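Local coordinates for protein VP5 (Halorubrum pleomorphic virus 6, PDB 6QGL) that is a viral envelope protein that probably drives fusion of the viral membrane with that of its archaeal host, at residues 388-396 against 411-419; 323-334 against 460-468. All blocks are in the same frame, centred on the assembly; numbering follows the deposited sequence.

In the fold
Running from the N terminus, the chain first builds its long helices and a four-stranded sheet and then enters the beta-rich part. Strand 317-324 leads into 323-334, which opens interaction 2. The chain goes on through strands 347-352 and 382-388 and turns into 388-396, and interaction 1 closes after a short excursion when 411-419 folds back, joining the sheet of strands 382-388 and 393-397 to the small sheet that holds strand 409-412. Only later does 460-468 reach 323-334, so the larger loop encloses the smaller. The contacts are separate, with centres 44 Å apart; interaction 2 ties the six-stranded sheet to the segment before helix 480-496.

Interaction 1 of 2, residues 388-396 against 411-419; sequences TVESETVSV and YDASGDLET
Glu392 drops its carboxylate onto the backbone of the facing loop and grips two successive amides. OE1 accepts from Glu418 N at 2.8 Å and OE2 from Thr419 N at 3.2 Å, each oxygen using its syn lone pair, with slightly bent N-H...O angles of 159° and 154°. Its CG stands beside the backbone N (chi1 -80°), and the chain runs extended to the far loop. A water at the same end donates to Glu392 OE2 and accepts from Thr388 OG1 and Thr419 OG1. Leu417 and Thr388 reach toward each other, tip to tip, CD2 of the leucine lying 3.9 Å from Thr388 CG2 and packing also on Glu392 CB.

Segment 388-396 carries the type I turn Thr388-Ser391 of the beta hairpin formed by strands 382-388 and 393-397; the loop after strand 409-412 packs against it. Farther along strand 393-397 the contacts across the segments become apolar. The side chains of Val394 and Asp416 cross at about a right angle, Val394 CG2 touching Asp416 CB at 3.6 Å. Val396 lays CG1 over one face of the Tyr411 ring, 3.8 Å from the centroid, in a CH-pi contact displaced toward the ring's rim. Tyr411 in turn gives its hydroxyl hydrogen to Asp416 OD2, 2.7 Å from OH and in plane at the ring edge.

The fork of bonds fixes the rotation of the Glu392 carboxylate, and two amides plus a water hydrogen would probably favour its ionised form, though the nearby Glu418 carboxylate would probably offset part of this; the Tyr411-Asp416 bond holds in place two groups against which the valines pack.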
loop_
_atom_site.group_PDB
_atom_site.type_symbol
_atom_site.label_atom_id
_atom_site.label_comp_id
_atom_site.label_asym_id
_atom_site.label_seq_id
_atom_site.Cartn_x
_atom_site.Cartn_y
_atom_site.Cartn_z
ATOM N N THR A 388 26.446 11.350 -25.376
ATOM C CA THR A 388 27.421 10.780 -26.308
ATOM C C THR A 388 28.797 11.421 -26.124
ATOM O O THR A 388 28.925 12.428 -25.424
ATOM C CB THR A 388 26.923 10.836 -27.768
ATOM O OG1 THR A 388 26.990 12.172 -28.269
ATOM C CG2 THR A 388 25.525 10.254 -27.949
ATOM N N VAL A 389 29.818 10.837 -26.773
ATOM C CA VAL A 389 31.218 11.272 -26.759
ATOM C C VAL A 389 31.361 12.655 -27.467
ATOM O O VAL A 389 32.294 13.404 -27.165
ATOM C CB VAL A 389 32.142 10.138 -27.314
ATOM C CG1 VAL A 389 33.543 10.630 -27.655
ATOM C CG2 VAL A 389 32.236 8.982 -26.324
ATOM N N GLU A 390 30.380 13.020 -28.324
ATOM C CA GLU A 390 30.321 14.298 -29.045
ATOM C C GLU A 390 29.605 15.398 -28.235
ATOM O O GLU A 390 29.272 16.449 -28.787
ATOM C CB GLU A 390 29.650 14.109 -30.419
ATOM C CG GLU A 390 30.479 13.312 -31.415
ATOM C CD GLU A 390 31.829 13.899 -31.780
ATOM O OE1 GLU A 390 31.905 15.122 -32.038
ATOM O OE2 GLU A 390 32.816 13.127 -31.808
ATOM N N SER A 391 29.392 15.151 -26.922
ATOM C CA SER A 391 28.740 16.035 -25.946
ATOM C C SER A 391 27.295 16.398 -26.324
ATOM O O SER A 391 26.855 17.533 -26.115
ATOM C CB SER A 391 29.583 17.276 -25.660
ATOM O OG SER A 391 30.665 16.955 -24.803
ATOM N N GLU A 392 26.552 15.409 -26.846
ATOM C CA GLU A 392 25.137 15.532 -27.197
ATOM C C GLU A 392 24.356 14.662 -26.241
ATOM O O GLU A 392 24.833 13.592 -25.867
ATOM C CB GLU A 392 24.877 15.066 -28.630
ATOM C CG GLU A 392 25.219 16.088 -29.691
ATOM C CD GLU A 392 24.681 15.685 -31.046
ATOM O OE1 GLU A 392 23.504 16.003 -31.330
ATOM O OE2 GLU A 392 25.422 15.027 -31.810
ATOM N N THR A 393 23.162 15.106 -25.846
ATOM C CA THR A 393 22.324 14.359 -24.911
ATOM C C THR A 393 20.945 14.099 -25.512
ATOM O O THR A 393 20.415 14.934 -26.245
ATOM C CB THR A 393 22.297 15.055 -23.530
ATOM O OG1 THR A 393 23.637 15.330 -23.119
ATOM C CG2 THR A 393 21.618 14.217 -22.447
ATOM N N VAL A 394 20.389 12.921 -25.212
ATOM C CA VAL A 394 19.060 12.497 -25.637
ATOM C C VAL A 394 18.334 11.914 -24.426
ATOM O O VAL A 394 18.905 11.092 -23.707
ATOM C CB VAL A 394 19.077 11.554 -26.882
ATOM C CG1 VAL A 394 19.932 10.307 -26.657
ATOM C CG2 VAL A 394 17.666 11.175 -27.322
ATOM N N SER A 395 17.105 12.384 -24.167
ATOM C CA SER A 395 16.295 11.879 -23.062
ATOM C C SER A 395 15.312 10.863 -23.627
ATOM O O SER A 395 14.519 11.192 -24.517
ATOM C CB SER A 395 15.572 13.012 -22.340
ATOM O OG SER A 395 14.922 12.521 -21.179
ATOM N N VAL A 396 15.419 9.611 -23.165
ATOM C CA VAL A 396 14.574 8.528 -23.658
ATOM C C VAL A 396 13.688 7.987 -22.536
ATOM O O VAL A 396 14.213 7.332 -21.631
ATOM C CB VAL A 396 15.381 7.388 -24.350
ATOM C CG1 VAL A 396 14.452 6.462 -25.131
ATOM C CG2 VAL A 396 16.480 7.936 -25.260
ATOM N N TYR A 411 16.785 1.931 -28.730
ATOM C CA TYR A 411 16.078 3.132 -29.183
ATOM C C TYR A 411 16.849 3.763 -30.350
ATOM O O TYR A 411 18.079 3.814 -30.308
ATOM C CB TYR A 411 15.881 4.145 -28.027
ATOM C CG TYR A 411 15.301 5.477 -28.464
ATOM C CD1 TYR A 411 13.937 5.623 -28.701
ATOM C CD2 TYR A 411 16.121 6.584 -28.663
ATOM C CE1 TYR A 411 13.403 6.836 -29.133
ATOM C CE2 TYR A 411 15.597 7.804 -29.090
ATOM C CZ TYR A 411 14.238 7.924 -29.326
ATOM O OH TYR A 411 13.721 9.125 -29.749
ATOM N N ASP A 412 16.122 4.251 -31.375
ATOM C CA ASP A 412 16.684 4.897 -32.564
ATOM C C ASP A 412 16.675 6.424 -32.392
ATOM O O ASP A 412 15.630 7.070 -32.534
ATOM C CB ASP A 412 15.905 4.470 -33.823
ATOM C CG ASP A 412 16.602 4.711 -35.150
ATOM O OD1 ASP A 412 17.445 5.630 -35.224
ATOM O OD2 ASP A 412 16.290 3.992 -36.120
ATOM N N ALA A 413 17.844 6.990 -32.077
ATOM C CA ALA A 413 18.026 8.419 -31.838
ATOM C C ALA A 413 18.556 9.180 -33.060
ATOM O O ALA A 413 19.187 10.227 -32.899
ATOM C CB ALA A 413 18.933 8.628 -30.634
ATOM N N SER A 414 18.257 8.684 -34.279
ATOM C CA SER A 414 18.683 9.308 -35.540
ATOM C C SER A 414 18.085 10.700 -35.779
ATOM O O SER A 414 18.684 11.511 -36.492
ATOM C CB SER A 414 18.381 8.399 -36.726
ATOM O OG SER A 414 19.143 7.207 -36.642
ATOM N N GLY A 415 16.914 10.951 -35.192
ATOM C CA GLY A 415 16.216 12.228 -35.296
ATOM C C GLY A 415 16.562 13.195 -34.181
ATOM O O GLY A 415 16.318 14.399 -34.306
ATOM N N ASP A 416 17.152 12.669 -33.092
ATOM C CA ASP A 416 17.545 13.418 -31.900
ATOM C C ASP A 416 19.018 13.863 -31.896
ATOM O O ASP A 416 19.313 14.949 -31.394
ATOM C CB ASP A 416 17.242 12.594 -30.643
ATOM C CG ASP A 416 15.842 12.007 -30.593
ATOM O OD1 ASP A 416 14.873 12.790 -30.481
ATOM O OD2 ASP A 416 15.717 10.764 -30.657
ATOM N N LEU A 417 19.937 13.029 -32.429
ATOM C CA LEU A 417 21.379 13.315 -32.453
ATOM C C LEU A 417 21.848 13.889 -33.782
ATOM O O LEU A 417 21.309 13.530 -34.830
ATOM C CB LEU A 417 22.201 12.048 -32.136
ATOM C CG LEU A 417 21.988 11.362 -30.783
ATOM C CD1 LEU A 417 22.556 9.958 -30.799
ATOM C CD2 LEU A 417 22.598 12.163 -29.641
ATOM N N GLU A 418 22.877 14.759 -33.739
ATOM C CA GLU A 418 23.505 15.349 -34.924
ATOM C C GLU A 418 24.482 14.335 -35.515
ATOM O O GLU A 418 24.577 14.218 -36.738
ATOM C CB GLU A 418 24.230 16.658 -34.585
ATOM C CG GLU A 418 23.310 17.865 -34.485
ATOM C CD GLU A 418 23.978 19.228 -34.429
ATOM O OE1 GLU A 418 25.201 19.317 -34.691
ATOM O OE2 GLU A 418 23.268 20.216 -34.133
ATOM N N THR A 419 25.216 13.612 -34.643
ATOM C CA THR A 419 26.141 12.557 -35.051
ATOM C C THR A 419 25.534 11.248 -34.567
ATOM O O THR A 419 25.418 11.024 -33.359
ATOM C CB THR A 419 27.596 12.815 -34.599
ATOM O OG1 THR A 419 27.738 12.507 -33.216
ATOM C CG2 THR A 419 28.055 14.232 -34.862
HETATM O O HOH W 1 26.154 12.488 -30.848
#

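Interaction 2 of 2, residues 323-334 against 460-468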
loop_
_atom_site.group_PDB
_atom_site.type_symbol
_atom_site.label_atom_id
_atom_site.label_comp_id
_atom_site.label_asym_id
_atom_site.label_seq_id
_atom_site.Cartn_x
_atom_site.Cartn_y
_atom_site.Cartn_z
ATOM N N ALA A 323 9.719 7.351 8.494
ATOM C CA ALA A 323 8.645 6.907 9.384
ATOM C C ALA A 323 8.877 5.435 9.731
ATOM O O ALA A 323 9.051 4.615 8.828
ATOM C CB ALA A 323 7.285 7.088 8.723
ATOM N N LEU A 324 8.932 5.109 11.031
ATOM C CA LEU A 324 9.133 3.734 11.504
ATOM C C LEU A 324 7.912 3.296 12.299
ATOM O O LEU A 324 7.452 4.067 13.134
ATOM C CB LEU A 324 10.389 3.628 12.400
ATOM C CG LEU A 324 11.770 3.787 11.753
ATOM C CD1 LEU A 324 12.855 3.782 12.812
ATOM C CD2 LEU A 324 12.060 2.666 10.793
ATOM N N THR A 325 7.385 2.072 12.058
ATOM C CA THR A 325 6.230 1.557 12.818
ATOM C C THR A 325 6.675 1.171 14.227
ATOM O O THR A 325 5.887 1.250 15.174
ATOM C CB THR A 325 5.523 0.396 12.105
ATOM O OG1 THR A 325 6.450 -0.653 11.843
ATOM C CG2 THR A 325 4.830 0.826 10.831
ATOM N N ASP A 326 7.956 0.772 14.352
ATOM C CA ASP A 326 8.621 0.413 15.599
ATOM C C ASP A 326 9.871 1.295 15.735
ATOM O O ASP A 326 10.831 1.121 14.979
ATOM C CB ASP A 326 8.984 -1.090 15.609
ATOM C CG ASP A 326 9.496 -1.641 16.932
ATOM O OD1 ASP A 326 9.404 -0.926 17.956
ATOM O OD2 ASP A 326 9.976 -2.793 16.946
ATOM N N SER A 327 9.841 2.265 16.677
ATOM C CA SER A 327 10.954 3.190 16.937
ATOM C C SER A 327 12.206 2.463 17.454
ATOM O O SER A 327 13.317 2.978 17.311
ATOM C CB SER A 327 10.529 4.292 17.903
ATOM O OG SER A 327 10.122 3.759 19.152
ATOM N N SER A 328 12.019 1.238 18.008
ATOM C CA SER A 328 13.075 0.358 18.515
ATOM C C SER A 328 13.992 -0.152 17.392
ATOM O O SER A 328 15.035 -0.744 17.681
ATOM C CB SER A 328 12.476 -0.811 19.294
ATOM O OG SER A 328 11.807 -0.373 20.465
ATOM N N ASP A 329 13.632 0.123 16.114
ATOM C CA ASP A 329 14.438 -0.224 14.941
ATOM C C ASP A 329 15.704 0.654 14.882
ATOM O O ASP A 329 16.398 0.707 13.861
ATOM C CB ASP A 329 13.601 -0.141 13.649
ATOM C CG ASP A 329 12.728 -1.360 13.413
ATOM O OD1 ASP A 329 13.245 -2.493 13.530
ATOM O OD2 ASP A 329 11.529 -1.181 13.106
ATOM N N GLY A 330 15.983 1.313 16.008
ATOM C CA GLY A 330 17.144 2.156 16.249
ATOM C C GLY A 330 17.247 3.420 15.421
ATOM O O GLY A 330 16.493 3.604 14.457
ATOM N N PRO A 331 18.200 4.315 15.772
ATOM C CA PRO A 331 18.373 5.541 14.979
ATOM C C PRO A 331 18.984 5.243 13.612
ATOM O O PRO A 331 19.845 4.365 13.497
ATOM C CB PRO A 331 19.296 6.402 15.844
ATOM C CG PRO A 331 20.054 5.438 16.676
ATOM C CD PRO A 331 19.175 4.240 16.883
ATOM N N LEU A 332 18.506 5.943 12.575
ATOM C CA LEU A 332 19.014 5.795 11.215
ATOM C C LEU A 332 20.097 6.851 11.016
ATOM O O LEU A 332 19.803 8.016 10.737
ATOM C CB LEU A 332 17.885 5.898 10.165
ATOM C CG LEU A 332 16.795 4.816 10.216
ATOM C CD1 LEU A 332 15.562 5.254 9.464
ATOM C CD2 LEU A 332 17.294 3.484 9.675
ATOM N N SER A 333 21.353 6.443 11.248
ATOM C CA SER A 333 22.532 7.303 11.172
ATOM C C SER A 333 23.056 7.489 9.749
ATOM O O SER A 333 22.966 6.570 8.932
ATOM C CB SER A 333 23.640 6.765 12.072
ATOM O OG SER A 333 23.183 6.562 13.400
ATOM N N ALA A 334 23.617 8.680 9.465
ATOM C CA ALA A 334 24.204 9.017 8.169
ATOM C C ALA A 334 25.541 8.289 8.006
ATOM O O ALA A 334 26.320 8.196 8.958
ATOM C CB ALA A 334 24.398 10.521 8.051
ATOM N N GLU A 460 24.005 19.477 9.108
ATOM C CA GLU A 460 24.220 18.052 8.860
ATOM C C GLU A 460 24.347 17.312 10.194
ATOM O O GLU A 460 25.319 17.511 10.927
ATOM C CB GLU A 460 25.424 17.807 7.934
ATOM C CG GLU A 460 25.158 18.202 6.488
ATOM C CD GLU A 460 26.109 17.678 5.426
ATOM O OE1 GLU A 460 27.038 16.908 5.765
ATOM O OE2 GLU A 460 25.914 18.037 4.243
ATOM N N VAL A 461 23.324 16.503 10.525
ATOM C CA VAL A 461 23.223 15.743 11.778
ATOM C C VAL A 461 23.630 14.276 11.554
ATOM O O VAL A 461 23.471 13.754 10.448
ATOM C CB VAL A 461 21.804 15.877 12.413
ATOM C CG1 VAL A 461 21.777 15.366 13.854
ATOM C CG2 VAL A 461 21.303 17.320 12.358
ATOM N N SER A 462 24.159 13.625 12.609
ATOM C CA SER A 462 24.603 12.233 12.585
ATOM C C SER A 462 23.445 11.226 12.570
ATOM O O SER A 462 23.416 10.373 11.687
ATOM C CB SER A 462 25.543 11.947 13.754
ATOM O OG SER A 462 26.712 12.748 13.688
ATOM N N SER A 463 22.499 11.321 13.534
ATOM C CA SER A 463 21.369 10.391 13.672
ATOM C C SER A 463 19.977 11.033 13.504
ATOM O O SER A 463 19.870 12.248 13.313
ATOM C CB SER A 463 21.446 9.668 15.016
ATOM O OG SER A 463 22.663 8.958 15.175
ATOM N N THR A 464 18.917 10.196 13.582
ATOM C CA THR A 464 17.501 10.576 13.487
ATOM C C THR A 464 16.820 10.514 14.861
ATOM O O THR A 464 17.255 9.757 15.733
ATOM C CB THR A 464 16.742 9.641 12.526
ATOM O OG1 THR A 464 16.986 8.278 12.873
ATOM C CG2 THR A 464 17.060 9.896 11.071
ATOM N N SER A 465 15.734 11.286 15.036
ATOM C CA SER A 465 14.932 11.301 16.257
ATOM C C SER A 465 13.454 11.251 15.882
ATOM O O SER A 465 12.930 12.184 15.264
ATOM C CB SER A 465 15.250 12.522 17.115
ATOM O OG SER A 465 14.662 12.406 18.401
ATOM N N PHE A 466 12.799 10.131 16.214
ATOM C CA PHE A 466 11.390 9.895 15.913
ATOM C C PHE A 466 10.497 10.322 17.061
ATOM O O PHE A 466 10.895 10.221 18.223
ATOM C CB PHE A 466 11.152 8.424 15.538
ATOM C CG PHE A 466 11.765 8.056 14.208
ATOM C CD1 PHE A 466 13.087 7.635 14.126
ATOM C CD2 PHE A 466 11.031 8.160 13.035
ATOM C CE1 PHE A 466 13.665 7.333 12.891
ATOM C CE2 PHE A 466 11.606 7.846 11.802
ATOM C CZ PHE A 466 12.917 7.428 11.739
ATOM N N THR A 467 9.299 10.829 16.730
ATOM C CA THR A 467 8.316 11.293 17.709
ATOM C C THR A 467 6.923 10.743 17.427
ATOM O O THR A 467 6.537 10.573 16.266
ATOM C CB THR A 467 8.287 12.830 17.806
ATOM O OG1 THR A 467 8.134 13.392 16.502
ATOM C CG2 THR A 467 9.518 13.409 18.499
ATOM N N SER A 468 6.172 10.472 18.512
ATOM C CA SER A 468 4.790 9.984 18.514
ATOM C C SER A 468 4.132 10.286 19.866
ATOM O O SER A 468 4.820 10.349 20.891
ATOM C CB SER A 468 4.726 8.487 18.209
ATOM O OG SER A 468 5.140 7.681 19.302
#
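The Phe466 ring takes Leu324 CD1 over one face, in a CH-pi contact 4.0 Å from the centroid and offset toward the rim, where CE1 comes within 3.6 Å of the methyl. The leucine crosses the phenylalanine side chain at about a right angle. Near the ring plane the edge is met by Ala323 N, 3.8 Å from CE2, and by Leu332 CD1, which approaches CZ. Phe466 reaches this place with CG beside its own backbone N (chi1 -69°) and the ring turned nearly square to the CA-CB-CG plane (chi2 87°).

Beyond the ring, polar groups connect the two loops. Thr464 has its hydroxyl between the backbone N and the carbonyl carbon, at chi1 51°, and from there OG1 accepts from Leu332 N at 2.8 Å. Thr464 CG2 meanwhile rests against Leu332 O. One step along, Ser333 OG and Ser463 OG share a hydrogen bond of 3.0 Å, with the direction of donation left undecided between the two hydroxyls. The backbone finishes the row: Ala334 N gives its hydrogen to Ser462 O at 2.8 Å, and Ser333 CA makes a CH...O contact with that same oxygen, 3.2 Å away.

Both segments are mostly loop, held to regular structure around them. Phe322 of strand 317-324 touches both Phe466 and Leu332, while backbone hydrogen bonds join Ala323 to Tyr348 of strand 347-352 and Val461 to Leu452 of strand 447-454. Thus the chain between strand 447-454 and helix 480-496 is laid against the six-stranded sheet, beside the loop that leaves strand 317-324.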